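Local coordinates for protein putative glutathione S-transferase (Corynebacterium glutamicum, PDB 3M1G) that probably acts as a glutathione transferase of the omega-like type, at residues Glu183-Val188 / Thr242-Arg247; Thr194-Gly199 / Trp220-Trp225; Gly290-Phe295 / Gly346-Gly351; Thr76-Arg81 / Arg247-Leu252. All blocks are in the same frame, centred on the assembly; numbering follows the deposited sequence. Where two conformers were deposited one is given.

In the fold
From the N terminus, the thioredoxin-like domain supplies residues 76-81, which pack against 247-252 of the helical C-terminal domain; interaction 4 therefore closes the longest loop and joins the two domains. Within that loop lies interaction 1, which brings helix 182-197 against the start of helix 243-253, and within interaction 1 lies interaction 2, which joins the other end of helix 182-197 to helix 209-229. Interactions 1 and 4 share Arg247, so helix 243-253 links them directly. Interaction 3 follows in series, setting the C-terminal tail against the loop before helix 295-305. It touches interaction 4 through Arg81 and Tyr249, and no two of the loops cross.

Interaction 1: residues Glu183-Val188 / Thr242-Arg247; sequences EEMAPV and TEADIR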
loop_
_atom_site.group_PDB
_atom_site.type_symbol
_atom_site.label_atom_id
_atom_site.label_comp_id
_atom_site.label_asym_id
_atom_site.label_seq_id
_atom_site.Cartn_x
_atom_site.Cartn_y
_atom_site.Cartn_z
ATOM N N GLU A 183 -9.191 -25.869 -24.033
ATOM C CA GLU A 183 -8.414 -26.861 -23.294
ATOM C C GLU A 183 -7.250 -26.280 -22.531
ATOM O O GLU A 183 -7.083 -26.608 -21.393
ATOM C CB GLU A 183 -7.842 -27.956 -24.213
ATOM C CG GLU A 183 -8.684 -29.163 -24.260
ATOM C CD GLU A 183 -7.963 -30.418 -24.844
ATOM O OE1 GLU A 183 -8.709 -31.251 -25.363
ATOM O OE2 GLU A 183 -6.711 -30.583 -24.777
ATOM N N GLU A 184 -6.396 -25.489 -23.168
ATOM C CA GLU A 184 -5.274 -24.842 -22.442
ATOM C C GLU A 184 -5.796 -23.791 -21.479
ATOM O O GLU A 184 -5.178 -23.531 -20.483
ATOM C CB GLU A 184 -4.223 -24.176 -23.352
ATOM C CG GLU A 184 -2.973 -23.591 -22.563
ATOM C CD GLU A 184 -2.194 -22.509 -23.329
ATOM O OE1 GLU A 184 -2.457 -22.307 -24.531
ATOM O OE2 GLU A 184 -1.318 -21.852 -22.721
HETATM N N MSE A 185 -6.951 -23.201 -21.768
HETATM C CA MSE A 185 -7.473 -22.135 -20.911
HETATM C C MSE A 185 -7.931 -22.666 -19.546
HETATM O O MSE A 185 -7.847 -21.949 -18.522
HETATM C CB MSE A 185 -8.628 -21.394 -21.591
HETATM C CG MSE A 185 -8.812 -19.986 -21.115
HETATM SE SE MSE A 185 -10.291 -18.985 -21.947
HETATM C CE MSE A 185 -9.852 -19.295 -23.838
ATOM N N ALA A 186 -8.415 -23.911 -19.512
ATOM C CA ALA A 186 -9.042 -24.397 -18.303
ATOM C C ALA A 186 -8.066 -24.367 -17.108
ATOM O O ALA A 186 -8.403 -23.805 -16.065
ATOM C CB ALA A 186 -9.707 -25.842 -18.498
ATOM N N PRO A 187 -6.863 -24.952 -17.241
ATOM C CA PRO A 187 -6.001 -24.894 -16.051
ATOM C C PRO A 187 -5.499 -23.495 -15.671
ATOM O O PRO A 187 -5.322 -23.205 -14.481
ATOM C CB PRO A 187 -4.816 -25.807 -16.405
ATOM C CG PRO A 187 -4.928 -26.067 -17.869
ATOM C CD PRO A 187 -6.374 -25.927 -18.224
ATOM N N VAL A 188 -5.259 -22.650 -16.664
ATOM C CA VAL A 188 -4.846 -21.292 -16.417
ATOM C C VAL A 188 -5.904 -20.549 -15.589
ATOM O O VAL A 188 -5.580 -19.907 -14.592
ATOM C CB VAL A 188 -4.534 -20.555 -17.730
ATOM C CG1 VAL A 188 -4.342 -19.061 -17.450
ATOM C CG2 VAL A 188 -3.289 -21.205 -18.439
ATOM N N THR A 242 -9.470 -12.809 -24.118
ATOM C CA THR A 242 -10.365 -13.952 -23.925
ATOM C C THR A 242 -11.035 -13.909 -22.550
ATOM O O THR A 242 -10.738 -13.058 -21.701
ATOM C CB THR A 242 -9.592 -15.298 -24.019
ATOM O OG1 THR A 242 -8.552 -15.322 -23.021
ATOM C CG2 THR A 242 -8.981 -15.528 -25.442
ATOM N N GLU A 243 -11.969 -14.831 -22.345
ATOM C CA GLU A 243 -12.570 -15.086 -21.052
ATOM C C GLU A 243 -11.580 -15.074 -19.876
ATOM O O GLU A 243 -11.935 -14.608 -18.791
ATOM C CB GLU A 243 -13.281 -16.449 -21.101
ATOM C CG GLU A 243 -13.844 -16.999 -19.801
ATOM C CD GLU A 243 -15.246 -16.456 -19.420
ATOM O OE1 GLU A 243 -15.892 -15.804 -20.263
ATOM O OE2 GLU A 243 -15.699 -16.734 -18.272
ATOM N N ALA A 244 -10.407 -15.680 -20.056
ATOM C CA ALA A 244 -9.360 -15.675 -19.020
ATOM C C ALA A 244 -8.996 -14.281 -18.504
ATOM O O ALA A 244 -8.849 -14.069 -17.295
ATOM C CB ALA A 244 -8.086 -16.433 -19.538
ATOM N N ASP A 245 -8.885 -13.313 -19.417
ATOM C CA ASP A 245 -8.572 -11.923 -19.051
ATOM C C ASP A 245 -9.745 -11.271 -18.309
ATOM O O ASP A 245 -9.568 -10.512 -17.338
ATOM C CB ASP A 245 -8.204 -11.135 -20.309
ATOM C CG ASP A 245 -7.100 -11.776 -21.101
ATOM O OD1 ASP A 245 -5.959 -11.883 -20.574
ATOM O OD2 ASP A 245 -7.365 -12.170 -22.279
ATOM N N ILE A 246 -10.974 -11.628 -18.701
ATOM C CA ILE A 246 -12.146 -11.120 -18.051
ATOM C C ILE A 246 -12.279 -11.641 -16.602
ATOM O O ILE A 246 -12.869 -10.963 -15.758
ATOM C CB ILE A 246 -13.351 -11.444 -18.915
ATOM C CG1 ILE A 246 -13.234 -10.588 -20.217
ATOM C CG2 ILE A 246 -14.661 -11.190 -18.178
ATOM C CD1 ILE A 246 -13.939 -11.131 -21.365
ATOM N N ARG A 247 -11.734 -12.827 -16.324
ATOM C CA ARG A 247 -11.693 -13.369 -14.986
ATOM C C ARG A 247 -10.512 -12.826 -14.154
ATOM O O ARG A 247 -10.609 -12.742 -12.941
ATOM C CB ARG A 247 -11.629 -14.875 -15.016
ATOM C CG ARG A 247 -12.907 -15.456 -15.577
ATOM C CD ARG A 247 -12.950 -16.943 -15.426
ATOM N NE ARG A 247 -14.049 -17.516 -16.194
ATOM C CZ ARG A 247 -14.451 -18.784 -16.125
ATOM N NH1 ARG A 247 -15.460 -19.181 -16.888
ATOM N NH2 ARG A 247 -13.858 -19.661 -15.319
#
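Met185 of helix 182-197 packs against the capped start of helix 243-253 in the all-helical C-terminal domain of the glutathione transferase fold. This residue, a selenomethionine, carries the contact with CG, SE and CE. CG stands anti to the backbone N (chi1 -154°), which aims the chain across the gap, and a bend at chi3 (-52°) turns the terminal methyl along the helix start. CG lies 4.0 Å from Ala244 CB. Further out, SE passes 3.8 Å from Ala244 N and crosses the Glu243 side chain at about a right angle. At the end, CE meets Thr242 tip to tip, 4.0 Å from its CB.

The partner surface is stiffened from within. Thr242 occupies the N-cap position, and its backbone N donates to Asp245 OD2 over 2.9 Å in a nearly straight bond (170°). Asp245 OD2 offers its anti lone pair, and the bond matches the side-chain half of the N-capping box known from this helix in glutathione transferases. Glu243 bends away at chi2; its OE2 lies close to the guanidinium plane of Arg247, which grips it side-on with NE and NH1, while Thr158 OG1 bonds to the same oxygen. No hydrogen bond joins the two segments. This contact therefore rests probably on dispersion, with the selenium standing where the natural methionine has sulfur.

Interaction 2: residues Thr194-Gly199 / Trp220-Trp225; sequences TEVNNG and WVALDW
Glu195 and Ala222 bring the last turns of helix 182-197 close to helix 209-229, their CA atoms 6.1 Å apart, where the first helix widens into a pi-type turn over 194-197. This is helix-to-helix packing inside the C-terminal domain of the glutathione transferase fold, and the closeness is consistent with the small side chain of Ala222. Ala222 CB touches two neighbours at once: it lies 3.5 Å from Glu195 CB and equally near Val196 CG2.

The two branches of Val196 divide the work. With CG1 anti to the backbone N (chi1 -180°), CG2 is left beside that N to press on Ala222, while CG1 runs on to Leu223 CD2 at 4.1 Å, the two side chains crossing at a slant. Val196 also rests on Leu248 and Thr251 of helix 243-253, so it fills the junction of three helices. Of Glu195, only the base of the side chain takes part in this apolar contact. Its chain bends at chi2, and the carboxylate accepts a hydrogen bond from Thr194 OG1 at OE2 (2.6 Å, anti lone pair) and forms a salt bridge with Arg218 through OE1, which should favour its charged form.

The side chain of Val196 is about 8 Å from that of Tyr259 and about 9 Å from that of Tyr201, both predicted sites. The other methyl of Leu223, CD1, sits 3.5 Å above the plane of the Trp220 ring, displaced toward the rim.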
loop_
_atom_site.group_PDB
_atom_site.type_symbol
_atom_site.label_atom_id
_atom_site.label_comp_id
_atom_site.label_asym_id
_atom_site.label_seq_id
_atom_site.Cartn_x
_atom_site.Cartn_y
_atom_site.Cartn_z
ATOM N N THR A 194 -8.070 -20.052 -7.800
ATOM C CA THR A 194 -7.739 -20.457 -6.448
ATOM C C THR A 194 -6.614 -19.596 -5.835
ATOM O O THR A 194 -6.634 -19.301 -4.648
ATOM C CB THR A 194 -7.389 -21.973 -6.343
ATOM O OG1 THR A 194 -6.213 -22.266 -7.105
ATOM C CG2 THR A 194 -8.575 -22.877 -6.825
ATOM N N GLU A 195 -5.637 -19.178 -6.628
ATOM C CA GLU A 195 -4.453 -18.511 -6.050
ATOM C C GLU A 195 -4.509 -16.981 -6.096
ATOM O O GLU A 195 -3.801 -16.327 -5.329
ATOM C CB GLU A 195 -3.212 -18.972 -6.781
ATOM C CG GLU A 195 -3.078 -20.462 -6.924
ATOM C CD GLU A 195 -3.196 -21.208 -5.600
ATOM O OE1 GLU A 195 -2.272 -21.048 -4.742
ATOM O OE2 GLU A 195 -4.190 -21.975 -5.445
ATOM N N VAL A 196 -5.336 -16.411 -6.981
ATOM C CA VAL A 196 -5.416 -14.958 -7.194
ATOM C C VAL A 196 -6.810 -14.406 -6.909
ATOM O O VAL A 196 -6.946 -13.576 -5.978
ATOM C CB VAL A 196 -4.946 -14.584 -8.597
ATOM C CG1 VAL A 196 -5.017 -13.061 -8.833
ATOM C CG2 VAL A 196 -3.469 -15.129 -8.807
ATOM N N ASN A 197 -7.848 -14.838 -7.667
ATOM C CA ASN A 197 -9.193 -14.328 -7.461
ATOM C C ASN A 197 -9.665 -14.551 -6.033
ATOM O O ASN A 197 -10.157 -13.621 -5.398
ATOM C CB ASN A 197 -10.281 -14.966 -8.396
ATOM C CG ASN A 197 -10.019 -14.781 -9.886
ATOM O OD1 ASN A 197 -10.322 -15.694 -10.646
ATOM N ND2 ASN A 197 -9.482 -13.608 -10.330
ATOM N N ASN A 198 -9.582 -15.792 -5.555
ATOM C CA ASN A 198 -9.852 -16.098 -4.180
ATOM C C ASN A 198 -8.689 -15.813 -3.263
ATOM O O ASN A 198 -8.879 -15.668 -2.069
ATOM C CB ASN A 198 -10.120 -17.591 -4.002
ATOM C CG ASN A 198 -11.554 -17.917 -4.062
ATOM O OD1 ASN A 198 -12.409 -17.055 -3.837
ATOM N ND2 ASN A 198 -11.854 -19.184 -4.334
ATOM N N GLY A 199 -7.486 -15.861 -3.822
ATOM C CA GLY A 199 -6.231 -15.670 -3.081
ATOM C C GLY A 199 -6.186 -14.386 -2.271
ATOM O O GLY A 199 -5.685 -14.387 -1.143
ATOM N N TRP A 220 1.463 -14.545 -4.124
ATOM C CA TRP A 220 2.611 -13.973 -4.819
ATOM C C TRP A 220 3.358 -14.938 -5.737
ATOM O O TRP A 220 3.939 -14.501 -6.736
ATOM C CB TRP A 220 3.543 -13.213 -3.813
ATOM C CG TRP A 220 2.875 -11.898 -3.499
ATOM C CD1 TRP A 220 2.154 -11.579 -2.377
ATOM C CD2 TRP A 220 2.788 -10.773 -4.355
ATOM N NE1 TRP A 220 1.616 -10.331 -2.500
ATOM C CE2 TRP A 220 1.981 -9.810 -3.705
ATOM C CE3 TRP A 220 3.318 -10.470 -5.614
ATOM C CZ2 TRP A 220 1.727 -8.572 -4.249
ATOM C CZ3 TRP A 220 3.041 -9.233 -6.171
ATOM C CH2 TRP A 220 2.251 -8.306 -5.491
ATOM N N VAL A 221 3.350 -16.229 -5.411
ATOM C CA VAL A 221 3.834 -17.260 -6.344
ATOM C C VAL A 221 2.997 -17.151 -7.642
ATOM O O VAL A 221 3.558 -17.157 -8.747
ATOM C CB VAL A 221 3.703 -18.700 -5.758
ATOM C CG1 VAL A 221 3.786 -19.747 -6.855
ATOM C CG2 VAL A 221 4.801 -18.995 -4.655
ATOM N N ALA A 222 1.684 -16.996 -7.511
ATOM C CA ALA A 222 0.837 -16.913 -8.697
ATOM C C ALA A 222 0.996 -15.582 -9.442
ATOM O O ALA A 222 1.046 -15.569 -10.674
ATOM C CB ALA A 222 -0.644 -17.167 -8.350
ATOM N N LEU A 223 1.059 -14.458 -8.729
ATOM C CA LEU A 223 1.289 -13.169 -9.417
ATOM C C LEU A 223 2.643 -13.137 -10.135
ATOM O O LEU A 223 2.783 -12.561 -11.238
ATOM C CB LEU A 223 1.133 -11.987 -8.460
ATOM C CG LEU A 223 -0.290 -11.706 -7.923
ATOM C CD1 LEU A 223 -0.284 -10.583 -6.837
ATOM C CD2 LEU A 223 -1.294 -11.360 -9.037
ATOM N N ASP A 224 3.657 -13.781 -9.553
ATOM C CA ASP A 224 4.963 -13.827 -10.236
ATOM C C ASP A 224 4.903 -14.733 -11.479
ATOM O O ASP A 224 5.557 -14.462 -12.481
ATOM C CB ASP A 224 6.067 -14.337 -9.290
ATOM C CG ASP A 224 6.522 -13.273 -8.281
ATOM O OD1 ASP A 224 6.365 -12.050 -8.537
ATOM O OD2 ASP A 224 7.034 -13.672 -7.209
ATOM N N TRP A 225 4.138 -15.824 -11.393
ATOM C CA TRP A 225 3.871 -16.664 -12.562
ATOM C C TRP A 225 3.152 -15.837 -13.651
ATOM O O TRP A 225 3.527 -15.907 -14.817
ATOM C CB TRP A 225 3.018 -17.886 -12.178
ATOM C CG TRP A 225 2.230 -18.478 -13.303
ATOM C CD1 TRP A 225 2.733 -19.067 -14.434
ATOM C CD2 TRP A 225 0.809 -18.589 -13.393
ATOM N NE1 TRP A 225 1.705 -19.480 -15.230
ATOM C CE2 TRP A 225 0.517 -19.204 -14.618
ATOM C CE3 TRP A 225 -0.252 -18.204 -12.565
ATOM C CZ2 TRP A 225 -0.794 -19.461 -15.039
ATOM C CZ3 TRP A 225 -1.571 -18.470 -12.988
ATOM C CH2 TRP A 225 -1.819 -19.065 -14.208
#

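Interaction 3: residues Gly290-Phe295 / Gly346-Gly351; sequences GDTTDF and GPIPAG
Ile348 reaches Asp291 because its longer branch is almost fully extended: a chi1 of -158° turns CG1 away from the backbone N, and chi2 is also near trans (155°), which carries CD1 out from the chain. CG2, the shorter branch, is left between the backbone N and the carbonyl carbon. The contact sets the C-terminal tail against the turn before helix 295-305, at the edge between the helical domain and the thioredoxin-like domain of this glutathione transferase fold.

The nearest CA atoms of the two segments, those of Asp291 and Ile348, are 8.3 Å apart, and the isoleucine spans most of that gap. No hydrogen bond passes directly between the two segments. The turn that receives the side chain is closed by Thr293 N donating to Gly290 O over 3.1 Å.

Polar linkage comes instead from Arg81 of helix 71-83. Its NE forms a salt bridge with Asp291 OD2, and its NH2 bonds to Gly346 O, so one guanidinium joins both sides; the charge on Asp291 is thereby probably stabilised. Thr292 OG1 bonds Gly288 O, among others, while its methyl is on the Ile348 side.

The methyl end of the isoleucine does the touching. It stands 4.3 Å from CD1 to Asp291 CG, and Thr292 CG2, at 4.5 Å from Ile348 CD1, is a looser neighbour. Closer still, CD1 lies 3.4 Å from Asp291 O, a carbonyl in the short 3-10 segment 290-292, and approaches it at about 135° to the C=O bond.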
loop_
_atom_site.group_PDB
_atom_site.type_symbol
_atom_site.label_atom_id
_atom_site.label_comp_id
_atom_site.label_asym_id
_atom_site.label_seq_id
_atom_site.Cartn_x
_atom_site.Cartn_y
_atom_site.Cartn_z
ATOM N N GLY A 290 -12.808 -0.488 -18.408
ATOM C CA GLY A 290 -12.767 0.745 -17.635
ATOM C C GLY A 290 -14.110 1.420 -17.498
ATOM O O GLY A 290 -14.406 2.016 -16.463
ATOM N N ASP A 291 -14.954 1.294 -18.521
ATOM C CA ASP A 291 -16.245 1.979 -18.521
ATOM C C ASP A 291 -17.297 1.211 -17.736
ATOM O O ASP A 291 -18.449 1.609 -17.723
ATOM C CB ASP A 291 -16.693 2.371 -19.974
ATOM C CG ASP A 291 -17.009 1.154 -20.896
ATOM O OD1 ASP A 291 -16.889 -0.032 -20.476
ATOM O OD2 ASP A 291 -17.406 1.408 -22.082
ATOM N N THR A 292 -16.921 0.084 -17.114
ATOM C CA THR A 292 -17.777 -0.560 -16.137
ATOM C C THR A 292 -17.120 -0.565 -14.712
ATOM O O THR A 292 -17.614 -1.259 -13.787
ATOM C CB THR A 292 -18.130 -1.972 -16.568
ATOM O OG1 THR A 292 -16.954 -2.796 -16.630
ATOM C CG2 THR A 292 -18.842 -1.980 -17.997
ATOM N N THR A 293 -16.006 0.167 -14.560
ATOM C CA THR A 293 -15.216 0.146 -13.321
ATOM C C THR A 293 -15.468 1.446 -12.555
ATOM O O THR A 293 -15.093 2.530 -13.035
ATOM C CB THR A 293 -13.722 -0.005 -13.621
ATOM O OG1 THR A 293 -13.510 -1.203 -14.373
ATOM C CG2 THR A 293 -12.868 -0.067 -12.315
ATOM N N ASP A 294 -16.134 1.328 -11.405
ATOM C CA ASP A 294 -16.429 2.474 -10.538
ATOM C C ASP A 294 -15.555 2.382 -9.283
ATOM O O ASP A 294 -15.849 1.616 -8.347
ATOM C CB ASP A 294 -17.920 2.523 -10.184
ATOM C CG ASP A 294 -18.325 3.814 -9.434
ATOM O OD1 ASP A 294 -17.499 4.298 -8.642
ATOM O OD2 ASP A 294 -19.478 4.316 -9.646
ATOM N N PHE A 295 -14.471 3.148 -9.283
ATOM C CA PHE A 295 -13.478 3.044 -8.210
ATOM C C PHE A 295 -14.029 3.500 -6.861
ATOM O O PHE A 295 -13.663 2.942 -5.827
ATOM C CB PHE A 295 -12.211 3.812 -8.558
ATOM C CG PHE A 295 -11.376 3.157 -9.618
ATOM C CD1 PHE A 295 -10.649 2.029 -9.336
ATOM C CD2 PHE A 295 -11.300 3.695 -10.894
ATOM C CE1 PHE A 295 -9.856 1.446 -10.297
ATOM C CE2 PHE A 295 -10.532 3.127 -11.851
ATOM C CZ PHE A 295 -9.790 1.985 -11.554
ATOM N N GLY A 346 -21.403 -0.515 -28.726
ATOM C CA GLY A 346 -22.060 0.774 -28.940
ATOM C C GLY A 346 -22.141 1.554 -27.646
ATOM O O GLY A 346 -21.723 1.060 -26.595
ATOM N N PRO A 347 -22.700 2.775 -27.702
ATOM C CA PRO A 347 -22.776 3.649 -26.531
ATOM C C PRO A 347 -23.395 2.946 -25.309
ATOM O O PRO A 347 -24.380 2.223 -25.441
ATOM C CB PRO A 347 -23.666 4.804 -27.015
ATOM C CG PRO A 347 -23.536 4.778 -28.567
ATOM C CD PRO A 347 -23.444 3.316 -28.860
ATOM N N ILE A 348 -22.817 3.150 -24.129
ATOM C CA ILE A 348 -23.283 2.440 -22.922
ATOM C C ILE A 348 -24.733 2.898 -22.599
ATOM O O ILE A 348 -25.055 4.058 -22.748
ATOM C CB ILE A 348 -22.283 2.675 -21.750
ATOM C CG1 ILE A 348 -22.412 1.576 -20.687
ATOM C CG2 ILE A 348 -22.447 4.096 -21.164
ATOM C CD1 ILE A 348 -21.138 1.353 -19.860
ATOM N N PRO A 349 -25.637 1.980 -22.236
ATOM C CA PRO A 349 -27.017 2.475 -22.084
ATOM C C PRO A 349 -27.219 3.477 -20.946
ATOM O O PRO A 349 -26.463 3.476 -19.941
ATOM C CB PRO A 349 -27.823 1.183 -21.845
ATOM C CG PRO A 349 -26.989 0.097 -22.549
ATOM C CD PRO A 349 -25.578 0.502 -22.204
ATOM N N ALA A 350 -28.210 4.350 -21.123
ATOM C CA ALA A 350 -28.505 5.410 -20.173
ATOM C C ALA A 350 -28.811 4.759 -18.837
ATOM O O ALA A 350 -29.610 3.833 -18.774
ATOM C CB ALA A 350 -29.715 6.294 -20.653
ATOM N N GLY A 351 -28.149 5.195 -17.777
ATOM C CA GLY A 351 -28.347 4.564 -16.473
ATOM C C GLY A 351 -27.306 3.494 -16.149
ATOM O O GLY A 351 -27.135 3.118 -14.978
#

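Interaction 4: residues Thr76-Arg81 / Arg247-Leu252; sequences TVITRR and RLYPTL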
loop_
_atom_site.group_PDB
_atom_site.type_symbol
_atom_site.label_atom_id
_atom_site.label_comp_id
_atom_site.label_asym_id
_atom_site.label_seq_id
_atom_site.Cartn_x
_atom_site.Cartn_y
_atom_site.Cartn_z
ATOM N N THR A 76 -19.426 -10.598 -15.344
ATOM C CA THR A 76 -20.676 -10.709 -16.069
ATOM C C THR A 76 -21.053 -9.422 -16.752
ATOM O O THR A 76 -21.601 -9.436 -17.898
ATOM C CB THR A 76 -21.866 -11.254 -15.176
ATOM O OG1 THR A 76 -22.333 -10.272 -14.250
ATOM C CG2 THR A 76 -21.474 -12.462 -14.407
ATOM N N VAL A 77 -20.752 -8.299 -16.096
ATOM C CA VAL A 77 -21.041 -6.974 -16.661
ATOM C C VAL A 77 -20.146 -6.668 -17.854
ATOM O O VAL A 77 -20.609 -6.173 -18.904
ATOM C CB VAL A 77 -20.972 -5.859 -15.587
ATOM C CG1 VAL A 77 -21.220 -4.439 -16.201
ATOM C CG2 VAL A 77 -21.992 -6.133 -14.498
ATOM N N ILE A 78 -18.868 -7.001 -17.721
ATOM C CA ILE A 78 -17.903 -6.765 -18.797
ATOM C C ILE A 78 -18.330 -7.608 -20.034
ATOM O O ILE A 78 -18.320 -7.118 -21.149
ATOM C CB ILE A 78 -16.468 -7.204 -18.379
ATOM C CG1 ILE A 78 -15.881 -6.266 -17.284
ATOM C CG2 ILE A 78 -15.566 -7.238 -19.549
ATOM C CD1 ILE A 78 -14.648 -6.895 -16.479
ATOM N N THR A 79 -18.674 -8.874 -19.804
ATOM C CA THR A 79 -18.988 -9.783 -20.891
ATOM C C THR A 79 -20.278 -9.319 -21.591
ATOM O O THR A 79 -20.342 -9.286 -22.822
ATOM C CB THR A 79 -19.094 -11.217 -20.370
ATOM O OG1 THR A 79 -17.842 -11.582 -19.758
ATOM C CG2 THR A 79 -19.421 -12.202 -21.510
ATOM N N ARG A 80 -21.281 -8.937 -20.803
ATOM C CA ARG A 80 -22.536 -8.407 -21.341
ATOM C C ARG A 80 -22.302 -7.208 -22.255
ATOM O O ARG A 80 -22.894 -7.115 -23.355
ATOM C CB ARG A 80 -23.528 -8.073 -20.228
ATOM C CG ARG A 80 -24.858 -7.441 -20.644
ATOM C CD ARG A 80 -25.777 -7.309 -19.472
ATOM N NE ARG A 80 -26.935 -6.428 -19.689
ATOM C CZ ARG A 80 -26.956 -5.111 -19.473
ATOM N NH1 ARG A 80 -25.877 -4.445 -19.068
ATOM N NH2 ARG A 80 -28.076 -4.443 -19.676
ATOM N N ARG A 81 -21.442 -6.297 -21.821
ATOM C CA ARG A 81 -21.095 -5.158 -22.656
ATOM C C ARG A 81 -20.291 -5.544 -23.925
ATOM O O ARG A 81 -20.619 -5.096 -25.037
ATOM C CB ARG A 81 -20.373 -4.101 -21.842
ATOM C CG ARG A 81 -19.938 -2.878 -22.661
ATOM C CD ARG A 81 -19.955 -1.590 -21.879
ATOM N NE ARG A 81 -19.480 -0.510 -22.740
ATOM C CZ ARG A 81 -20.195 0.036 -23.727
ATOM N NH1 ARG A 81 -21.460 -0.338 -23.970
ATOM N NH2 ARG A 81 -19.653 0.989 -24.461
ATOM N N ARG A 247 -11.734 -12.827 -16.324
ATOM C CA ARG A 247 -11.693 -13.369 -14.986
ATOM C C ARG A 247 -10.512 -12.826 -14.154
ATOM O O ARG A 247 -10.609 -12.742 -12.941
ATOM C CB ARG A 247 -11.629 -14.875 -15.016
ATOM C CG ARG A 247 -12.907 -15.456 -15.577
ATOM C CD ARG A 247 -12.950 -16.943 -15.426
ATOM N NE ARG A 247 -14.049 -17.516 -16.194
ATOM C CZ ARG A 247 -14.451 -18.784 -16.125
ATOM N NH1 ARG A 247 -15.460 -19.181 -16.888
ATOM N NH2 ARG A 247 -13.858 -19.661 -15.319
ATOM N N LEU A 248 -9.439 -12.392 -14.787
ATOM C CA LEU A 248 -8.291 -11.842 -14.039
ATOM C C LEU A 248 -8.456 -10.323 -13.743
ATOM O O LEU A 248 -8.209 -9.878 -12.625
ATOM C CB LEU A 248 -6.988 -12.131 -14.768
ATOM C CG LEU A 248 -5.706 -11.525 -14.180
ATOM C CD1 LEU A 248 -5.497 -11.985 -12.725
ATOM C CD2 LEU A 248 -4.500 -11.846 -15.066
ATOM N N TYR A 249 -8.915 -9.560 -14.732
ATOM C CA TYR A 249 -9.060 -8.118 -14.620
ATOM C C TYR A 249 -9.736 -7.632 -13.355
ATOM O O TYR A 249 -9.221 -6.729 -12.713
ATOM C CB TYR A 249 -9.743 -7.553 -15.866
ATOM C CG TYR A 249 -10.097 -6.111 -15.808
ATOM C CD1 TYR A 249 -9.183 -5.133 -16.157
ATOM C CD2 TYR A 249 -11.363 -5.705 -15.398
ATOM C CE1 TYR A 249 -9.530 -3.797 -16.108
ATOM C CE2 TYR A 249 -11.704 -4.378 -15.350
ATOM C CZ TYR A 249 -10.773 -3.426 -15.697
ATOM O OH TYR A 249 -11.149 -2.100 -15.649
ATOM N N PRO A 250 -10.868 -8.239 -12.954
ATOM C CA PRO A 250 -11.557 -7.700 -11.786
ATOM C C PRO A 250 -10.723 -7.744 -10.492
ATOM O O PRO A 250 -10.908 -6.878 -9.632
ATOM C CB PRO A 250 -12.804 -8.590 -11.674
ATOM C CG PRO A 250 -13.077 -9.012 -13.124
ATOM C CD PRO A 250 -11.670 -9.275 -13.634
ATOM N N THR A 251 -9.834 -8.730 -10.364
ATOM C CA THR A 251 -8.927 -8.787 -9.231
ATOM C C THR A 251 -7.829 -7.701 -9.345
ATOM O O THR A 251 -7.592 -6.936 -8.398
ATOM C CB THR A 251 -8.312 -10.192 -9.038
ATOM O OG1 THR A 251 -9.379 -11.122 -8.781
ATOM C CG2 THR A 251 -7.413 -10.199 -7.767
ATOM N N LEU A 252 -7.206 -7.603 -10.503
ATOM C CA LEU A 252 -6.106 -6.653 -10.706
ATOM C C LEU A 252 -6.544 -5.194 -10.580
ATOM O O LEU A 252 -5.826 -4.387 -9.976
ATOM C CB LEU A 252 -5.395 -6.861 -12.038
ATOM C CG LEU A 252 -4.632 -8.162 -12.246
ATOM C CD1 LEU A 252 -3.991 -8.157 -13.664
ATOM C CD2 LEU A 252 -3.584 -8.451 -11.155
#
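Tyr249, the aromatic partner of Ile78, is fixed at its far end by a hydrogen bond between its OH and Thr293 OG1. That bond ties helix 243-253 to the turn before helix 295-305 and probably limits how far the ring can move. A chi1 of 173° points the ring away from the backbone N and swings it toward helix 71-83.

Ile78 comes to it with the end of its longer branch. CG1 lies beside the backbone N (chi1 -69°), and CD1 stretches on to touch Tyr249 CD2 at 3.7 Å and CE2 at 4.0 Å, the two side chains meeting at a slant, with the methyl beside the CD2-CE2 bond. The same methyl stands 4.3 Å from Pro250 CG and so touches both, in the notch where the tyrosine and proline rings adjoin. The other branch, CG2, packs on Ile246 of the preceding turn. Across the two segments the contact is wholly apolar, and all three touching residues are buried.

Helix 243-253 is kinked within 247-252: Pro250 has no N-H to give, and Thr251 N makes only a weak bond, to Leu248 O. The Pro250 side chain is about 7 Å from that of Tyr259 and about 8 Å from that of Tyr302, both predicted to lower the pKa of the active-site cysteine. The arrangement, with a methyl of helix 71-83 seated on helix 243-253, belongs to the interface between thioredoxin-like and helical domains that characterises the glutathione transferase fold.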